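Local coordinates for protein HTH-type transcriptional regulator TreR (PDB 2OGG) that represses transcription of the trehalose operon and binds trehalose-6-phosphate, the fragment here being its effector-binding domain, at residues His65-Lys68 with Glu69-Glu72; Ser135-Leu139 with Asp140-Phe144. All coordinates share one frame; numbering follows the deposited sequence.

Interaction 1: His65-Lys68 with Glu69-Glu72; sequences HLTK and EICE
L66 and I70 meet by their methyl groups, four residues apart, with L66 CD1 3.9 Å from I70 CG2. The other L66 methyl, CD2, lies 4.3 Å from C71 SG. F16 and W38 of the sheet and Y78 of helix 75-83 add to this apolar cluster.

T67 is the N-cap of the short helix 68-71. Its chi1 of 73° sets OG1 between the backbone N and the carbonyl carbon, turned to the first turn of the helix. There OG1 accepts from I70 N at 3.2 Å and, weakly, from E69 N. The hydroxyl thus serves two amides of the first turn, as an N-cap does. T67 O adds weak bonds from I70 N and C71 N. CG1 of I70 also packs on T67 OG1, at 3.6 Å. This N-cap starts helix 68-71, in the connection between strand 49-59 and helix 75-83 of the UTRA domain.

K68 O accepts from E72 N at 3.2 Å. The K68 chain is nearly straight until chi4, where it bends. NZ comes 3.3 Å from E72 OE2, a salt bridge whose hydrogen bond is weak, between residues four apart.

Interaction 2: Ser135-Leu139 with Asp140-Phe144; sequences SRHRL and DKFRF
R138 holds the carboxylate of D140 side-on, through NE and NH2, in a two-pronged salt bridge. NE donates to D140 OD1 at 3.0 Å, with an N-H...O angle of 158°. NH2 donates to D140 OD2 at 3.3 Å and meets its syn lone pair. The guanidinium and carboxylate planes are 29° apart, so the two groups meet edge to edge, nearly coplanar. The R138 chain bends at chi3, which turns the guanidinium back to D140. It also has partners outside the turn: NH1 donates to D108 O, and NH2 forms a salt bridge with E49. These bonds hold the guanidinium in place and probably help to offset its charge.

The backbone turns at the same point. K141 N donates to R138 O at 2.8 Å. The turn ends strand 129-138 of the antiparallel UTRA sheet and leads the chain away to strand 143-146. That strand pairs antiparallel with one of the second subunit, so the sheet continues across the interface. A water donates to L139 O at 2.8 Å.

The aromatic contact is T-shaped. The edge of F142 points at one face of the H137 ring, with F142 CD1 3.8 Å above the plane of that ring. The ring centroids are 5.2 Å apart and the planes stand at 75°. With CG opposite the backbone N, F142 reaches over to H137 and lays CD1 above the middle of the imidazole. V116 and V118 of strand 114-124 pack against F142, and so does I94 of the second subunit.

Interaction 1 and interaction 2 do not touch. Their centres are 24 Å apart and their nearest atoms about 12 Å. They follow one another along the chain, and both belong to the UTRA effector-binding domain. Interaction 1 is a helix start at the surface, packed against strands 11-19 and 37-46. Interaction 2 ends strand 129-138, which lies beside strand 49-59, the strand that precedes the loop of interaction 1. The two differ in their place in the assembly. No other chain of the tetramer reaches residues 65-72, whereas residues 139 and 142-144 meet the second subunit. A sodium ion lies about 5 Å from the side chain of L139.

Interaction 1: His65-Lys68 with Glu69-Glu72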
loop_
_atom_site.group_PDB
_atom_site.type_symbol
_atom_site.label_atom_id
_atom_site.label_comp_id
_atom_site.label_asym_id
_atom_site.label_seq_id
_atom_site.Cartn_x
_atom_site.Cartn_y
_atom_site.Cartn_z
ATOM N N HIS A 65 14.609 -26.803 -0.454
ATOM C CA HIS A 65 15.791 -26.957 -1.271
ATOM C C HIS A 65 16.410 -25.595 -1.438
ATOM O O HIS A 65 15.702 -24.585 -1.581
ATOM C CB HIS A 65 15.417 -27.481 -2.653
ATOM C CG HIS A 65 14.861 -28.874 -2.654
ATOM N ND1 HIS A 65 13.875 -29.282 -3.527
ATOM C CD2 HIS A 65 15.112 -29.938 -1.851
ATOM C CE1 HIS A 65 13.559 -30.540 -3.280
ATOM N NE2 HIS A 65 14.333 -30.979 -2.301
ATOM N N LEU A 66 17.720 -25.526 -1.264
ATOM C CA LEU A 66 18.395 -24.263 -1.417
ATOM C C LEU A 66 19.863 -24.520 -1.726
ATOM O O LEU A 66 20.403 -25.577 -1.381
ATOM C CB LEU A 66 18.222 -23.452 -0.148
ATOM C CG LEU A 66 18.649 -21.978 -0.184
ATOM C CD1 LEU A 66 17.676 -21.162 -1.029
ATOM C CD2 LEU A 66 18.721 -21.421 1.258
ATOM N N THR A 67 20.511 -23.550 -2.356
ATOM C CA THR A 67 21.918 -23.673 -2.649
ATOM C C THR A 67 22.699 -22.372 -2.435
ATOM O O THR A 67 22.130 -21.280 -2.470
ATOM C CB THR A 67 22.117 -24.142 -4.082
ATOM O OG1 THR A 67 21.806 -23.061 -4.964
ATOM C CG2 THR A 67 21.205 -25.336 -4.362
ATOM N N LYS A 68 24.019 -22.487 -2.275
ATOM C CA LYS A 68 24.870 -21.286 -2.245
ATOM C C LYS A 68 24.739 -20.391 -3.504
ATOM O O LYS A 68 24.860 -19.170 -3.405
ATOM C CB LYS A 68 26.329 -21.643 -1.993
ATOM C CG LYS A 68 27.330 -20.506 -2.190
ATOM C CD LYS A 68 28.669 -20.878 -1.526
ATOM C CE LYS A 68 29.819 -20.081 -2.082
ATOM N NZ LYS A 68 30.110 -20.453 -3.475
ATOM N N GLU A 69 24.359 -20.981 -4.638
ATOM C CA GLU A 69 24.283 -20.245 -5.890
ATOM C C GLU A 69 23.033 -19.381 -5.944
ATOM O O GLU A 69 23.048 -18.289 -6.502
ATOM C CB GLU A 69 24.303 -21.198 -7.072
ATOM C CG GLU A 69 24.395 -20.493 -8.402
ATOM C CD GLU A 69 24.795 -21.436 -9.530
ATOM O OE1 GLU A 69 25.921 -22.000 -9.491
ATOM O OE2 GLU A 69 23.971 -21.615 -10.457
ATOM N N ILE A 70 21.964 -19.853 -5.312
ATOM C CA ILE A 70 20.734 -19.089 -5.224
ATOM C C ILE A 70 20.877 -17.852 -4.322
ATOM O O ILE A 70 20.476 -16.757 -4.723
ATOM C CB ILE A 70 19.560 -19.993 -4.807
ATOM C CG1 ILE A 70 19.120 -20.853 -6.011
ATOM C CG2 ILE A 70 18.380 -19.176 -4.340
ATOM C CD1 ILE A 70 18.165 -21.995 -5.663
ATOM N N CYS A 71 21.734 -17.963 -3.304
ATOM C CA CYS A 71 22.009 -16.867 -2.393
ATOM C C CYS A 71 22.912 -15.805 -2.997
ATOM O O CYS A 71 22.891 -14.643 -2.577
ATOM C CB CYS A 71 22.655 -17.398 -1.123
ATOM S SG CYS A 71 21.640 -18.627 -0.302
ATOM N N GLU A 72 23.759 -16.210 -3.935
ATOM C CA GLU A 72 24.608 -15.259 -4.613
ATOM C C GLU A 72 23.810 -14.532 -5.688
ATOM O O GLU A 72 24.238 -13.521 -6.226
ATOM C CB GLU A 72 25.819 -15.972 -5.198
ATOM C CG GLU A 72 26.614 -16.694 -4.134
ATOM C CD GLU A 72 27.818 -17.438 -4.679
ATOM O OE1 GLU A 72 27.678 -18.112 -5.725
ATOM O OE2 GLU A 72 28.880 -17.403 -4.010
#

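Interaction 2: Ser135-Leu139 with Asp140-Phe144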
loop_
_atom_site.group_PDB
_atom_site.type_symbol
_atom_site.label_atom_id
_atom_site.label_comp_id
_atom_site.label_asym_id
_atom_site.label_seq_id
_atom_site.Cartn_x
_atom_site.Cartn_y
_atom_site.Cartn_z
ATOM N N SER A 135 18.168 -6.455 7.406
ATOM C CA SER A 135 19.054 -5.858 6.415
ATOM C C SER A 135 19.710 -4.640 7.019
ATOM O O SER A 135 19.024 -3.722 7.456
ATOM C CB SER A 135 18.235 -5.443 5.202
ATOM O OG SER A 135 19.063 -5.225 4.084
ATOM N N ARG A 136 21.014 -4.719 7.229
ATOM C CA ARG A 136 21.730 -3.678 7.970
ATOM C C ARG A 136 22.565 -2.805 7.033
ATOM O O ARG A 136 23.495 -3.306 6.372
ATOM C CB ARG A 136 22.620 -4.332 9.029
ATOM C CG ARG A 136 21.873 -5.383 9.833
ATOM C CD ARG A 136 22.732 -6.019 10.924
ATOM N NE ARG A 136 23.170 -5.057 11.930
ATOM C CZ ARG A 136 22.504 -4.776 13.049
ATOM N NH1 ARG A 136 21.333 -5.357 13.284
ATOM N NH2 ARG A 136 23.007 -3.907 13.931
ATOM N N HIS A 137 22.223 -1.514 6.958
ATOM C CA HIS A 137 22.933 -0.580 6.093
ATOM C C HIS A 137 23.798 0.388 6.853
ATOM O O HIS A 137 23.342 1.016 7.798
ATOM C CB HIS A 137 21.940 0.261 5.315
ATOM C CG HIS A 137 20.992 -0.538 4.483
ATOM N ND1 HIS A 137 19.949 -1.254 5.029
ATOM C CD2 HIS A 137 20.896 -0.694 3.140
ATOM C CE1 HIS A 137 19.265 -1.840 4.060
ATOM N NE2 HIS A 137 19.803 -1.494 2.904
ATOM N N ARG A 138 24.979 0.656 6.311
ATOM C CA ARG A 138 25.734 1.832 6.669
ATOM C C ARG A 138 24.925 3.095 6.325
ATOM O O ARG A 138 24.264 3.164 5.284
ATOM C CB ARG A 138 27.026 1.824 5.880
ATOM C CG ARG A 138 28.176 2.545 6.574
ATOM C CD ARG A 138 29.446 2.266 5.809
ATOM N NE ARG A 138 29.541 3.054 4.580
ATOM C CZ ARG A 138 30.636 3.124 3.822
ATOM N NH1 ARG A 138 31.732 2.438 4.154
ATOM N NH2 ARG A 138 30.617 3.834 2.702
ATOM N N LEU A 139 25.012 4.114 7.170
ATOM C CA LEU A 139 24.083 5.236 7.087
ATOM C C LEU A 139 24.004 5.891 5.719
ATOM O O LEU A 139 22.928 6.258 5.268
ATOM C CB LEU A 139 24.394 6.284 8.152
ATOM C CG LEU A 139 23.893 5.881 9.530
ATOM C CD1 LEU A 139 24.679 4.693 9.989
ATOM C CD2 LEU A 139 24.046 7.031 10.511
ATOM N N ASP A 140 25.153 6.159 5.113
ATOM C CA ASP A 140 25.174 6.811 3.805
ATOM C C ASP A 140 24.611 5.953 2.664
ATOM O O ASP A 140 24.551 6.403 1.538
ATOM C CB ASP A 140 26.593 7.277 3.455
ATOM C CG ASP A 140 27.561 6.114 3.253
ATOM O OD1 ASP A 140 27.523 5.148 4.051
ATOM O OD2 ASP A 140 28.340 6.154 2.275
ATOM N N LYS A 141 24.335 4.680 2.924
ATOM C CA LYS A 141 23.948 3.748 1.856
ATOM C C LYS A 141 22.522 3.253 2.052
ATOM O O LYS A 141 22.222 2.075 1.853
ATOM C CB LYS A 141 24.908 2.553 1.806
ATOM C CG LYS A 141 26.319 2.906 1.350
ATOM C CD LYS A 141 26.304 3.499 -0.046
ATOM C CE LYS A 141 27.659 4.065 -0.408
ATOM N NZ LYS A 141 27.769 4.242 -1.870
ATOM N N PHE A 142 21.706 4.097 2.653
ATOM C CA PHE A 142 20.349 3.720 2.917
ATOM C C PHE A 142 19.431 4.712 2.244
ATOM O O PHE A 142 19.688 5.911 2.305
ATOM C CB PHE A 142 20.081 3.709 4.417
ATOM C CG PHE A 142 18.676 3.369 4.748
ATOM C CD1 PHE A 142 18.212 2.097 4.514
ATOM C CD2 PHE A 142 17.755 4.377 4.993
ATOM C CE1 PHE A 142 16.854 1.794 4.676
ATOM C CE2 PHE A 142 16.399 4.097 5.102
ATOM C CZ PHE A 142 15.950 2.806 4.958
ATOM N N ARG A 143 18.511 4.205 1.429
ATOM C CA ARG A 143 17.468 5.040 0.857
ATOM C C ARG A 143 16.230 4.201 0.677
ATOM O O ARG A 143 16.315 3.102 0.183
ATOM C CB ARG A 143 17.898 5.624 -0.481
ATOM C CG ARG A 143 16.817 6.442 -1.199
ATOM C CD ARG A 143 17.397 7.143 -2.435
ATOM N NE ARG A 143 16.386 7.854 -3.211
ATOM C CZ ARG A 143 15.696 7.330 -4.229
ATOM N NH1 ARG A 143 15.914 6.080 -4.629
ATOM N NH2 ARG A 143 14.776 8.062 -4.848
ATOM N N PHE A 144 15.131 4.615 1.287
ATOM C CA PHE A 144 13.896 3.865 1.199
ATOM C C PHE A 144 12.796 4.740 0.629
ATOM O O PHE A 144 12.622 5.882 1.078
ATOM C CB PHE A 144 13.503 3.392 2.573
ATOM C CG PHE A 144 12.149 2.774 2.632
ATOM C CD1 PHE A 144 12.010 1.392 2.653
ATOM C CD2 PHE A 144 11.015 3.568 2.751
ATOM C CE1 PHE A 144 10.758 0.814 2.753
ATOM C CE2 PHE A 144 9.775 2.997 2.935
ATOM C CZ PHE A 144 9.637 1.615 2.891
HETATM O O HOH W 1 21.227 7.454 3.355
#